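Local coordinates for glutaredoxin family protein (Xanthomonas campestris, PDB 1TTZ) that is of unestablished function but, as a glutaredoxin family member of the thioredoxin clan, probably takes part in thiol-disulfide redox chemistry, at residues Y6-C11 against A39-Y44; C14-E19 against L59-D64; A22-G27 against F63-L68; L51-G56 against R69-A74. All blocks are in the same frame, centred on the assembly; numbering follows the deposited sequence.

Contact 1: Y6-C11 against A39-Y44; sequences YQRDDC and ALESAY
The rings of Tyr6 and Tyr44 lie face to face where helix 38-44 packs against its side of the thioredoxin-fold sheet, and they are the tight half of this contact. Their planes are only 10° apart and the centroids 4.2 Å, so each six-membered ring spreads over one face of the other. Tyr6 looks out of strand 3-7, which sits inside the sheet. Its CG lies anti to the carbonyl carbon (chi1 -69°), and this carries the ring toward the helix while the backbone keeps its bonding with Val50. Tyr44 OH reaches past the stack, 3.6 Å from Tyr6 CE1, and its hydrogen bond goes to Glu58. Leu40, one helical turn before Tyr44, fits beside the pair because its branched end can reach the ring without needing a polar partner: CD2 lies 3.9 Å from Tyr6 CE2.

Farther along, where the strand gives way to the loop leading to Cys11, the packing thins and a single charged pair spans the gap. Here long, flexible side chains are apt, since the backbones stand well apart. The Arg8 chain bends at chi3, which brings its guanidinium edge-on to the carboxylate of Glu41, whose own chain bends at chi2. The second amino group, NH2, donates to Gly45 O just beyond the helix, so two anchors fix the rotation of the guanidinium. Arg8 NH1 meets Glu41 OE1 on its syn side at 2.9 Å, almost straight (172°) and within the guanidinium plane, though somewhat tilted out of the carboxylate plane.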
loop_
_atom_site.group_PDB
_atom_site.type_symbol
_atom_site.label_atom_id
_atom_site.label_comp_id
_atom_site.label_asym_id
_atom_site.label_seq_id
_atom_site.Cartn_x
_atom_site.Cartn_y
_atom_site.Cartn_z
ATOM N N TYR A 6 2.834 -2.306 -2.016
ATOM C CA TYR A 6 3.986 -2.059 -2.851
ATOM C C TYR A 6 4.734 -0.886 -2.227
ATOM O O TYR A 6 4.156 0.175 -1.978
ATOM C CB TYR A 6 3.565 -1.729 -4.289
ATOM C CG TYR A 6 2.971 -2.909 -5.014
ATOM C CD1 TYR A 6 1.590 -3.076 -5.106
ATOM C CD2 TYR A 6 3.791 -3.884 -5.579
ATOM C CE1 TYR A 6 1.037 -4.195 -5.749
ATOM C CE2 TYR A 6 3.250 -5.001 -6.223
ATOM C CZ TYR A 6 1.876 -5.147 -6.305
ATOM O OH TYR A 6 1.340 -6.235 -6.954
ATOM N N GLN A 7 6.011 -1.095 -1.943
ATOM C CA GLN A 7 6.831 -0.046 -1.364
ATOM C C GLN A 7 8.272 -0.172 -1.828
ATOM O O GLN A 7 8.622 -1.100 -2.553
ATOM C CB GLN A 7 6.765 -0.089 0.169
ATOM C CG GLN A 7 7.265 -1.368 0.829
ATOM C CD GLN A 7 7.200 -1.303 2.352
ATOM O OE1 GLN A 7 7.737 -0.384 2.970
ATOM N NE2 GLN A 7 6.543 -2.285 2.961
ATOM N N ARG A 8 9.099 0.787 -1.436
ATOM C CA ARG A 8 10.507 0.755 -1.797
ATOM C C ARG A 8 11.284 0.886 -0.500
ATOM O O ARG A 8 10.754 1.388 0.494
ATOM C CB ARG A 8 10.865 1.912 -2.746
ATOM C CG ARG A 8 10.768 3.284 -2.098
ATOM C CD ARG A 8 11.530 4.366 -2.858
ATOM N NE ARG A 8 10.923 4.728 -4.137
ATOM C CZ ARG A 8 11.191 4.132 -5.294
ATOM N NH1 ARG A 8 12.065 3.133 -5.342
ATOM N NH2 ARG A 8 10.590 4.545 -6.406
ATOM N N ASP A 9 12.531 0.430 -0.502
ATOM C CA ASP A 9 13.365 0.516 0.693
ATOM C C ASP A 9 13.773 1.954 0.986
ATOM O O ASP A 9 13.886 2.777 0.077
ATOM C CB ASP A 9 14.621 -0.344 0.537
ATOM C CG ASP A 9 14.332 -1.825 0.672
ATOM O OD1 ASP A 9 13.827 -2.230 1.740
ATOM O OD2 ASP A 9 14.609 -2.583 -0.286
ATOM N N ASP A 10 13.994 2.245 2.263
ATOM C CA ASP A 10 14.392 3.575 2.704
ATOM C C ASP A 10 13.420 4.650 2.212
ATOM O O ASP A 10 13.758 5.460 1.345
ATOM C CB ASP A 10 15.820 3.882 2.223
ATOM C CG ASP A 10 16.391 5.140 2.856
ATOM O OD1 ASP A 10 16.342 5.245 4.103
ATOM O OD2 ASP A 10 16.890 6.018 2.116
ATOM N N CYS A 11 12.209 4.641 2.765
ATOM C CA CYS A 11 11.189 5.621 2.408
ATOM C C CYS A 11 10.264 5.873 3.591
ATOM O O CYS A 11 9.560 4.972 4.048
ATOM C CB CYS A 11 10.365 5.140 1.211
ATOM S SG CYS A 11 9.038 6.279 0.740
ATOM N N ALA A 39 9.919 -3.574 -13.964
ATOM C CA ALA A 39 8.490 -3.482 -14.242
ATOM C C ALA A 39 7.712 -2.821 -13.098
ATOM O O ALA A 39 6.858 -1.959 -13.330
ATOM C CB ALA A 39 7.928 -4.866 -14.530
ATOM N N LEU A 40 8.003 -3.227 -11.864
ATOM C CA LEU A 40 7.327 -2.656 -10.708
ATOM C C LEU A 40 7.775 -1.215 -10.505
ATOM O O LEU A 40 6.994 -0.364 -10.078
ATOM C CB LEU A 40 7.625 -3.481 -9.454
ATOM C CG LEU A 40 6.984 -4.869 -9.431
ATOM C CD1 LEU A 40 7.410 -5.619 -8.178
ATOM C CD2 LEU A 40 5.462 -4.721 -9.478
ATOM N N GLU A 41 9.039 -0.946 -10.813
ATOM C CA GLU A 41 9.578 0.400 -10.674
ATOM C C GLU A 41 8.855 1.380 -11.587
ATOM O O GLU A 41 8.506 2.482 -11.170
ATOM C CB GLU A 41 11.074 0.420 -11.008
ATOM C CG GLU A 41 11.978 0.492 -9.796
ATOM C CD GLU A 41 11.870 1.815 -9.059
ATOM O OE1 GLU A 41 12.416 1.921 -7.941
ATOM O OE2 GLU A 41 11.248 2.754 -9.594
ATOM N N SER A 42 8.630 0.978 -12.834
ATOM C CA SER A 42 7.968 1.860 -13.791
ATOM C C SER A 42 6.488 2.038 -13.474
ATOM O O SER A 42 5.923 3.113 -13.690
ATOM C CB SER A 42 8.131 1.324 -15.215
ATOM O OG SER A 42 7.380 0.140 -15.399
ATOM N N ALA A 43 5.873 0.985 -12.946
ATOM C CA ALA A 43 4.459 1.006 -12.604
ATOM C C ALA A 43 4.147 1.707 -11.282
ATOM O O ALA A 43 3.117 2.368 -11.171
ATOM C CB ALA A 43 3.913 -0.423 -12.565
ATOM N N TYR A 44 5.018 1.564 -10.285
ATOM C CA TYR A 44 4.773 2.181 -8.980
ATOM C C TYR A 44 5.845 3.154 -8.482
ATOM O O TYR A 44 5.674 3.769 -7.430
ATOM C CB TYR A 44 4.588 1.100 -7.909
ATOM C CG TYR A 44 3.477 0.109 -8.177
ATOM C CD1 TYR A 44 3.745 -1.138 -8.740
ATOM C CD2 TYR A 44 2.158 0.418 -7.862
ATOM C CE1 TYR A 44 2.716 -2.060 -8.980
ATOM C CE2 TYR A 44 1.127 -0.484 -8.098
ATOM C CZ TYR A 44 1.406 -1.718 -8.655
ATOM O OH TYR A 44 0.364 -2.592 -8.885
#

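Contact 2: C14-E19 against L59-D64; sequences CDQAVE and LDWPFD
Gln16 and Ala17, on helix 12-23, the first helix of the thioredoxin fold, rest against Trp61 and Phe63. Cys11, at the N-cap, and Cys14, in the first turn, form a CxxC pattern at the helix start, consistent with the redox motif of thioredoxin-type relatives. Cys14 itself faces the other way, toward strand 3-7; the surface described here is the neighbouring one, covered by the chain as it leaves strand 58-60.

Gln16 can be followed outward along its chain. CB makes the close approach, 3.5 Å from Trp61 CH2 at the far end of the indole. CG carries the extended chain (chi2 -179°) outward and back toward the helix start, bringing CD to 4.0 Å from Trp61 CZ2. At the tip, OE1 is 4.1 Å and NE2 3.8 Å from the same Trp61 CZ2, and NE2 gives a weak hydrogen bond to His12 O, one turn back in the helix. The amide plane is inclined 58° to the indole, so the two groups meet without stacking. A glutamine suits this partly exposed border: its methylene groups serve the tryptophan and its amide the helix.

Next to it, Ala17 is small enough to let the aromatic pair come close to the helix backbone, with Trp61 CZ3 3.9 Å from Ala17 N. Trp61 and Phe63 form a T-shaped pair in which Trp61 CE3 stands over the centre of the Phe63 ring. The cis peptide before Pro62 folds the chain back, and Pro62 CB covers part of one indole face. Deeper in, Ala17 CB comes obliquely to the phenyl ring, 3.8 Å from Phe63 CZ.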
loop_
_atom_site.group_PDB
_atom_site.type_symbol
_atom_site.label_atom_id
_atom_site.label_comp_id
_atom_site.label_asym_id
_atom_site.label_seq_id
_atom_site.Cartn_x
_atom_site.Cartn_y
_atom_site.Cartn_z
ATOM N N CYS A 14 6.577 5.141 2.966
ATOM C CA CYS A 14 6.272 3.720 3.020
ATOM C C CYS A 14 6.155 3.252 4.466
ATOM O O CYS A 14 5.289 2.446 4.794
ATOM C CB CYS A 14 7.348 2.909 2.288
ATOM S SG CYS A 14 7.264 3.029 0.472
ATOM N N ASP A 15 7.023 3.759 5.336
ATOM C CA ASP A 15 6.961 3.378 6.739
ATOM C C ASP A 15 5.645 3.853 7.324
ATOM O O ASP A 15 5.069 3.192 8.179
ATOM C CB ASP A 15 8.102 4.003 7.538
ATOM C CG ASP A 15 9.462 3.595 7.026
ATOM O OD1 ASP A 15 9.592 2.469 6.495
ATOM O OD2 ASP A 15 10.399 4.403 7.165
ATOM N N GLN A 16 5.174 5.008 6.859
ATOM C CA GLN A 16 3.913 5.562 7.342
ATOM C C GLN A 16 2.726 4.719 6.886
ATOM O O GLN A 16 1.728 4.608 7.596
ATOM C CB GLN A 16 3.722 6.993 6.849
ATOM C CG GLN A 16 4.705 8.004 7.405
ATOM C CD GLN A 16 4.426 9.409 6.890
ATOM O OE1 GLN A 16 3.627 10.150 7.465
ATOM N NE2 GLN A 16 5.064 9.767 5.786
ATOM N N ALA A 17 2.830 4.136 5.692
ATOM C CA ALA A 17 1.755 3.291 5.178
ATOM C C ALA A 17 1.659 2.077 6.097
ATOM O O ALA A 17 0.572 1.623 6.440
ATOM C CB ALA A 17 2.057 2.850 3.756
ATOM N N VAL A 18 2.810 1.560 6.503
ATOM C CA VAL A 18 2.838 0.410 7.390
ATOM C C VAL A 18 2.068 0.718 8.680
ATOM O O VAL A 18 1.310 -0.119 9.171
ATOM C CB VAL A 18 4.291 0.017 7.734
ATOM C CG1 VAL A 18 4.304 -1.120 8.757
ATOM C CG2 VAL A 18 5.021 -0.410 6.463
ATOM N N GLU A 19 2.253 1.922 9.220
ATOM C CA GLU A 19 1.566 2.314 10.446
ATOM C C GLU A 19 0.074 2.506 10.194
ATOM O O GLU A 19 -0.749 2.229 11.070
ATOM C CB GLU A 19 2.160 3.605 11.014
ATOM C CG GLU A 19 3.659 3.537 11.254
ATOM C CD GLU A 19 4.159 4.590 12.233
ATOM O OE1 GLU A 19 3.748 5.765 12.129
ATOM O OE2 GLU A 19 4.979 4.239 13.107
ATOM N N LEU A 59 -5.039 1.738 -3.798
ATOM C CA LEU A 59 -5.121 2.979 -3.038
ATOM C C LEU A 59 -3.712 3.558 -3.017
ATOM O O LEU A 59 -2.790 2.927 -2.492
ATOM C CB LEU A 59 -5.568 2.686 -1.606
ATOM C CG LEU A 59 -5.866 3.896 -0.717
ATOM C CD1 LEU A 59 -7.099 4.624 -1.242
ATOM C CD2 LEU A 59 -6.093 3.424 0.719
ATOM N N ASP A 60 -3.546 4.746 -3.590
ATOM C CA ASP A 60 -2.236 5.390 -3.644
ATOM C C ASP A 60 -2.019 6.367 -2.499
ATOM O O ASP A 60 -2.957 7.006 -2.039
ATOM C CB ASP A 60 -2.064 6.155 -4.957
ATOM C CG ASP A 60 -2.017 5.248 -6.172
ATOM O OD1 ASP A 60 -1.837 5.778 -7.288
ATOM O OD2 ASP A 60 -2.159 4.020 -6.020
ATOM N N TRP A 61 -0.774 6.474 -2.044
ATOM C CA TRP A 61 -0.429 7.406 -0.985
ATOM C C TRP A 61 -0.783 8.800 -1.514
ATOM O O TRP A 61 -0.703 9.049 -2.718
ATOM C CB TRP A 61 1.068 7.323 -0.693
ATOM C CG TRP A 61 1.477 8.197 0.444
ATOM C CD1 TRP A 61 2.065 9.424 0.369
ATOM C CD2 TRP A 61 1.293 7.921 1.834
ATOM N NE1 TRP A 61 2.262 9.931 1.635
ATOM C CE2 TRP A 61 1.795 9.024 2.554
ATOM C CE3 TRP A 61 0.748 6.843 2.544
ATOM C CZ2 TRP A 61 1.771 9.079 3.954
ATOM C CZ3 TRP A 61 0.721 6.899 3.939
ATOM C CH2 TRP A 61 1.229 8.007 4.625
ATOM N N PRO A 62 -1.177 9.731 -0.629
ATOM C CA PRO A 62 -1.320 9.592 0.819
ATOM C C PRO A 62 -2.661 9.032 1.285
ATOM O O PRO A 62 -3.693 9.206 0.636
ATOM C CB PRO A 62 -1.134 11.019 1.303
ATOM C CG PRO A 62 -1.893 11.782 0.261
ATOM C CD PRO A 62 -1.407 11.134 -1.035
ATOM N N PHE A 63 -2.621 8.357 2.425
ATOM C CA PHE A 63 -3.814 7.823 3.054
ATOM C C PHE A 63 -3.602 7.659 4.551
ATOM O O PHE A 63 -2.596 7.101 4.988
ATOM C CB PHE A 63 -4.254 6.485 2.433
ATOM C CG PHE A 63 -3.155 5.452 2.293
ATOM C CD1 PHE A 63 -2.579 5.202 1.047
ATOM C CD2 PHE A 63 -2.761 4.674 3.385
ATOM C CE1 PHE A 63 -1.633 4.184 0.882
ATOM C CE2 PHE A 63 -1.813 3.652 3.238
ATOM C CZ PHE A 63 -1.249 3.406 1.980
ATOM N N ASP A 64 -4.537 8.180 5.337
ATOM C CA ASP A 64 -4.463 8.049 6.787
ATOM C C ASP A 64 -5.368 6.892 7.205
ATOM O O ASP A 64 -6.028 6.280 6.358
ATOM C CB ASP A 64 -4.901 9.344 7.476
ATOM C CG ASP A 64 -6.252 9.836 6.996
ATOM O OD1 ASP A 64 -7.065 9.000 6.548
ATOM O OD2 ASP A 64 -6.501 11.060 7.081
#

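Contact 3: A22-G27 against F63-L68; sequences AQARAG and FDAPRL
Ala24 and Ala65 pass one another side by side, their CB atoms pointing in nearly opposite directions, each leaning toward the other segment. The small side chains let the two chains come very near, with Ala24 CA only 4.7 Å from Ala65 CA. Ala24 CB lies 3.6 Å from Ala65 O and at the same time leans on Leu68, one turn after Ala65, 3.8 Å from its CG. In Leu68, chi1 (173°) sets CG by the Ala24 methyl group, and chi2 (47°) turns CD2 to it and CD1 toward Leu51 of the sheet. Flanking these is Gln23, whose CB approaches Ala65 CB at 4.1 Å.

In the thioredoxin fold the first and last helices share one face of the sheet, and here the end of helix 12-23 meets the start of helix 65-73. Each end carries a familiar helix-terminating motif. Arg25, with positive phi, closes the first helix in a Schellman motif, its side chain turned away from the contact. Asp64 is the N-cap of the other: its short carboxylate folds forward over the first turn, so that OD1 accepts from Arg67 N at 2.9 Å, the proton arriving nearly along the C-O axis.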
loop_
_atom_site.group_PDB
_atom_site.type_symbol
_atom_site.label_atom_id
_atom_site.label_comp_id
_atom_site.label_asym_id
_atom_site.label_seq_id
_atom_site.Cartn_x
_atom_site.Cartn_y
_atom_site.Cartn_z
ATOM N N ALA A 22 -1.665 -0.694 10.465
ATOM C CA ALA A 22 -1.827 -1.122 11.853
ATOM C C ALA A 22 -2.954 -0.362 12.536
ATOM O O ALA A 22 -3.793 -0.955 13.214
ATOM C CB ALA A 22 -0.522 -0.910 12.627
ATOM N N GLN A 23 -2.977 0.955 12.350
ATOM C CA GLN A 23 -3.998 1.783 12.981
ATOM C C GLN A 23 -5.399 1.572 12.426
ATOM O O GLN A 23 -6.375 1.622 13.172
ATOM C CB GLN A 23 -3.601 3.264 12.908
ATOM C CG GLN A 23 -2.357 3.590 13.753
ATOM C CD GLN A 23 -2.130 5.082 13.931
ATOM O OE1 GLN A 23 -1.970 5.815 12.960
ATOM N NE2 GLN A 23 -2.102 5.535 15.184
ATOM N N ALA A 24 -5.503 1.345 11.121
ATOM C CA ALA A 24 -6.800 1.101 10.501
ATOM C C ALA A 24 -7.184 -0.351 10.766
ATOM O O ALA A 24 -8.283 -0.789 10.427
ATOM C CB ALA A 24 -6.724 1.353 9.000
ATOM N N ARG A 25 -6.265 -1.091 11.379
ATOM C CA ARG A 25 -6.478 -2.497 11.686
ATOM C C ARG A 25 -6.839 -3.263 10.421
ATOM O O ARG A 25 -7.775 -4.068 10.401
ATOM C CB ARG A 25 -7.574 -2.662 12.746
ATOM C CG ARG A 25 -7.190 -2.093 14.112
ATOM C CD ARG A 25 -5.984 -2.815 14.723
ATOM N NE ARG A 25 -6.291 -4.186 15.134
ATOM C CZ ARG A 25 -5.458 -4.979 15.807
ATOM N NH1 ARG A 25 -4.250 -4.552 16.157
ATOM N NH2 ARG A 25 -5.839 -6.204 16.138
ATOM N N ALA A 26 -6.106 -2.980 9.351
ATOM C CA ALA A 26 -6.327 -3.673 8.101
ATOM C C ALA A 26 -5.884 -5.082 8.460
ATOM O O ALA A 26 -5.093 -5.263 9.386
ATOM C CB ALA A 26 -5.447 -3.090 7.012
ATOM N N GLY A 27 -6.384 -6.083 7.758
ATOM C CA GLY A 27 -5.987 -7.435 8.106
ATOM C C GLY A 27 -4.533 -7.751 7.809
ATOM O O GLY A 27 -3.620 -6.974 8.099
ATOM N N PHE A 63 -2.621 8.357 2.425
ATOM C CA PHE A 63 -3.814 7.823 3.054
ATOM C C PHE A 63 -3.602 7.659 4.551
ATOM O O PHE A 63 -2.596 7.101 4.988
ATOM C CB PHE A 63 -4.254 6.485 2.433
ATOM C CG PHE A 63 -3.155 5.452 2.293
ATOM C CD1 PHE A 63 -2.579 5.202 1.047
ATOM C CD2 PHE A 63 -2.761 4.674 3.385
ATOM C CE1 PHE A 63 -1.633 4.184 0.882
ATOM C CE2 PHE A 63 -1.813 3.652 3.238
ATOM C CZ PHE A 63 -1.249 3.406 1.980
ATOM N N ASP A 64 -4.537 8.180 5.337
ATOM C CA ASP A 64 -4.463 8.049 6.787
ATOM C C ASP A 64 -5.368 6.892 7.205
ATOM O O ASP A 64 -6.028 6.280 6.358
ATOM C CB ASP A 64 -4.901 9.344 7.476
ATOM C CG ASP A 64 -6.252 9.836 6.996
ATOM O OD1 ASP A 64 -7.065 9.000 6.548
ATOM O OD2 ASP A 64 -6.501 11.060 7.081
ATOM N N ALA A 65 -5.403 6.596 8.502
ATOM C CA ALA A 65 -6.215 5.498 9.016
ATOM C C ALA A 65 -7.670 5.526 8.554
ATOM O O ALA A 65 -8.199 4.511 8.099
ATOM C CB ALA A 65 -6.156 5.472 10.537
ATOM N N PRO A 66 -8.347 6.682 8.669
ATOM C CA PRO A 66 -9.742 6.694 8.221
ATOM C C PRO A 66 -9.957 6.454 6.720
ATOM O O PRO A 66 -10.934 5.818 6.323
ATOM C CB PRO A 66 -10.248 8.065 8.683
ATOM C CG PRO A 66 -9.012 8.894 8.777
ATOM C CD PRO A 66 -8.005 7.937 9.359
ATOM N N ARG A 67 -9.053 6.958 5.885
ATOM C CA ARG A 67 -9.193 6.770 4.448
ATOM C C ARG A 67 -8.950 5.309 4.107
ATOM O O ARG A 67 -9.642 4.720 3.277
ATOM C CB ARG A 67 -8.194 7.643 3.684
ATOM C CG ARG A 67 -8.437 7.619 2.182
ATOM C CD ARG A 67 -7.338 8.315 1.387
ATOM N NE ARG A 67 -7.690 8.324 -0.030
ATOM C CZ ARG A 67 -6.829 8.160 -1.030
ATOM N NH1 ARG A 67 -5.538 7.973 -0.787
ATOM N NH2 ARG A 67 -7.270 8.165 -2.283
ATOM N N LEU A 68 -7.956 4.726 4.761
ATOM C CA LEU A 68 -7.623 3.335 4.533
ATOM C C LEU A 68 -8.772 2.429 4.970
ATOM O O LEU A 68 -9.239 1.589 4.203
ATOM C CB LEU A 68 -6.337 2.984 5.287
ATOM C CG LEU A 68 -5.923 1.512 5.308
ATOM C CD1 LEU A 68 -6.012 0.940 3.911
ATOM C CD2 LEU A 68 -4.500 1.386 5.861
#

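Contact 4: L51-G56 against R69-A74; sequences LRDPMG and RAWLDA
A beta hairpin of strands 50-52 and 58-60 meets the carboxy-terminal helix 65-73 through Trp71, whose indole reaches across to the strand end at Leu51 and Asp53. CG stands anti to the backbone nitrogen (chi1 176°), projecting the ring from the helix so that its outer atom CH2 does most of the touching. Trp71 CH2 lies 3.9 Å from Asp53 N, which sits at the ring edge near its plane, and likewise 3.9 Å from Asp53 CB. Leu51 O approaches CH2 obliquely, and Leu51 CB closes the apolar part of the contact at 4.2 Å from Trp71 CZ3. A tryptophan serves here because the backbones are well separated, and a wide flat group can bridge them while covering the leucine.

In the thioredoxin fold this hairpin forms one edge of the sheet, and its connection begins with a type I turn from Asp53 to Gly56. The turn is closed by Gly56 N bonding to Asp53 O at 2.8 Å, and Gly56 adopts a positive phi that a glycine accepts readily. The carboxylate plane of Asp53 is tilted 23° from that of the indole, with OD2 in a salt bridge to Arg57. That arginine also makes a cation-pi contact with Trp71 and donates to Trp71 O, and so ties hairpin and helix together from the turn side. On the helix itself, Arg69 and Asp73 pair one turn apart: Arg69 NH1 donates to Asp73 OD1 at 2.9 Å, meeting it on the syn side.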
loop_
_atom_site.group_PDB
_atom_site.type_symbol
_atom_site.label_atom_id
_atom_site.label_comp_id
_atom_site.label_asym_id
_atom_site.label_seq_id
_atom_site.Cartn_x
_atom_site.Cartn_y
_atom_site.Cartn_z
ATOM N N LEU A 51 -1.377 0.462 -1.985
ATOM C CA LEU A 51 -2.031 -0.737 -1.468
ATOM C C LEU A 51 -2.915 -1.355 -2.546
ATOM O O LEU A 51 -3.631 -0.643 -3.250
ATOM C CB LEU A 51 -2.894 -0.394 -0.254
ATOM C CG LEU A 51 -2.247 -0.531 1.123
ATOM C CD1 LEU A 51 -3.139 0.130 2.160
ATOM C CD2 LEU A 51 -2.028 -2.013 1.457
ATOM N N ARG A 52 -2.870 -2.675 -2.677
ATOM C CA ARG A 52 -3.687 -3.353 -3.676
ATOM C C ARG A 52 -4.409 -4.517 -3.000
ATOM O O ARG A 52 -3.793 -5.276 -2.253
ATOM C CB ARG A 52 -2.786 -3.865 -4.809
ATOM C CG ARG A 52 -3.509 -4.524 -5.977
ATOM C CD ARG A 52 -2.508 -5.192 -6.910
ATOM N NE ARG A 52 -3.147 -5.924 -8.002
ATOM C CZ ARG A 52 -3.521 -5.379 -9.155
ATOM N NH1 ARG A 52 -4.095 -6.126 -10.087
ATOM N NH2 ARG A 52 -3.312 -4.089 -9.383
ATOM N N ASP A 53 -5.712 -4.656 -3.236
ATOM C CA ASP A 53 -6.435 -5.759 -2.620
ATOM C C ASP A 53 -6.636 -6.911 -3.599
ATOM O O ASP A 53 -6.308 -6.799 -4.778
ATOM C CB ASP A 53 -7.780 -5.285 -2.035
ATOM C CG ASP A 53 -8.797 -4.891 -3.092
ATOM O OD1 ASP A 53 -8.573 -5.150 -4.290
ATOM O OD2 ASP A 53 -9.841 -4.322 -2.703
ATOM N N PRO A 54 -7.163 -8.045 -3.117
ATOM C CA PRO A 54 -7.388 -9.209 -3.983
ATOM C C PRO A 54 -8.150 -8.890 -5.270
ATOM O O PRO A 54 -7.836 -9.427 -6.332
ATOM C CB PRO A 54 -8.151 -10.168 -3.070
ATOM C CG PRO A 54 -7.558 -9.869 -1.720
ATOM C CD PRO A 54 -7.526 -8.352 -1.719
HETATM N N MSE A 55 -9.135 -8.004 -5.165
HETATM C CA MSE A 55 -9.954 -7.604 -6.306
HETATM C C MSE A 55 -9.171 -6.818 -7.346
HETATM O O MSE A 55 -9.627 -6.644 -8.474
HETATM C CB MSE A 55 -11.135 -6.757 -5.831
HETATM C CG MSE A 55 -12.491 -7.342 -6.171
HETATM SE SE MSE A 55 -12.661 -9.169 -5.558
HETATM C CE MSE A 55 -12.565 -10.084 -7.269
ATOM N N GLY A 56 -7.997 -6.335 -6.962
ATOM C CA GLY A 56 -7.192 -5.573 -7.893
ATOM C C GLY A 56 -7.343 -4.076 -7.705
ATOM O O GLY A 56 -6.740 -3.302 -8.446
ATOM N N ARG A 69 -9.223 2.605 6.207
ATOM C CA ARG A 69 -10.319 1.803 6.736
ATOM C C ARG A 69 -11.567 1.946 5.865
ATOM O O ARG A 69 -12.278 0.969 5.633
ATOM C CB ARG A 69 -10.604 2.204 8.192
ATOM C CG ARG A 69 -11.893 1.640 8.797
ATOM C CD ARG A 69 -12.118 0.167 8.465
ATOM N NE ARG A 69 -11.029 -0.690 8.910
ATOM C CZ ARG A 69 -10.888 -1.963 8.551
ATOM N NH1 ARG A 69 -11.772 -2.534 7.737
ATOM N NH2 ARG A 69 -9.855 -2.664 8.998
ATOM N N ALA A 70 -11.821 3.151 5.367
ATOM C CA ALA A 70 -12.984 3.378 4.511
ATOM C C ALA A 70 -12.800 2.677 3.161
ATOM O O ALA A 70 -13.735 2.090 2.619
ATOM C CB ALA A 70 -13.205 4.883 4.298
ATOM N N TRP A 71 -11.591 2.744 2.616
ATOM C CA TRP A 71 -11.313 2.108 1.337
ATOM C C TRP A 71 -11.585 0.615 1.457
ATOM O O TRP A 71 -12.237 0.022 0.602
ATOM C CB TRP A 71 -9.861 2.354 0.939
ATOM C CG TRP A 71 -9.445 1.651 -0.317
ATOM C CD1 TRP A 71 -9.830 1.945 -1.592
ATOM C CD2 TRP A 71 -8.542 0.547 -0.413
ATOM N NE1 TRP A 71 -9.218 1.092 -2.481
ATOM C CE2 TRP A 71 -8.420 0.221 -1.779
ATOM C CE3 TRP A 71 -7.818 -0.199 0.527
ATOM C CZ2 TRP A 71 -7.601 -0.822 -2.230
ATOM C CZ3 TRP A 71 -7.000 -1.237 0.079
ATOM C CH2 TRP A 71 -6.900 -1.536 -1.288
ATOM N N LEU A 72 -11.089 0.017 2.531
ATOM C CA LEU A 72 -11.295 -1.407 2.773
ATOM C C LEU A 72 -12.785 -1.749 2.874
ATOM O O LEU A 72 -13.257 -2.704 2.257
ATOM C CB LEU A 72 -10.603 -1.821 4.069
ATOM C CG LEU A 72 -9.080 -1.750 4.081
ATOM C CD1 LEU A 72 -8.576 -1.982 5.493
ATOM C CD2 LEU A 72 -8.514 -2.790 3.127
ATOM N N ASP A 73 -13.520 -0.963 3.653
ATOM C CA ASP A 73 -14.944 -1.211 3.843
ATOM C C ASP A 73 -15.786 -0.900 2.622
ATOM O O ASP A 73 -16.956 -1.265 2.566
ATOM C CB ASP A 73 -15.478 -0.401 5.021
ATOM C CG ASP A 73 -14.843 -0.791 6.330
ATOM O OD1 ASP A 73 -14.313 -1.918 6.425
ATOM O OD2 ASP A 73 -14.888 0.025 7.270
ATOM N N ALA A 74 -15.196 -0.217 1.650
ATOM C CA ALA A 74 -15.911 0.146 0.434
ATOM C C ALA A 74 -15.855 -0.973 -0.605
ATOM O O ALA A 74 -16.467 -0.869 -1.667
ATOM C CB ALA A 74 -15.331 1.435 -0.145
#

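The contacts divide between the two faces of one four-stranded sheet. Contact 1 fastens helix 38-44 to one face; contacts 2, 3 and 4 lie on the other, where helices 12-23 and 65-73 pack. Contacts 2 and 3 share Phe63 and Asp64, their centres about 9 Å apart, and the centre of contact 4 is about 10 Å from that of contact 3, farther along helix 65-73. Contacts 1 and 3 are about 20 Å apart, between centres, on opposite sides of the chain's centre. Along the sequence the segments of contact 1 alternate with those of contacts 2 and 3, whereas contact 4 opens after contact 1 has closed. This interleaving joins early and late elements into one compact thioredoxin-like domain.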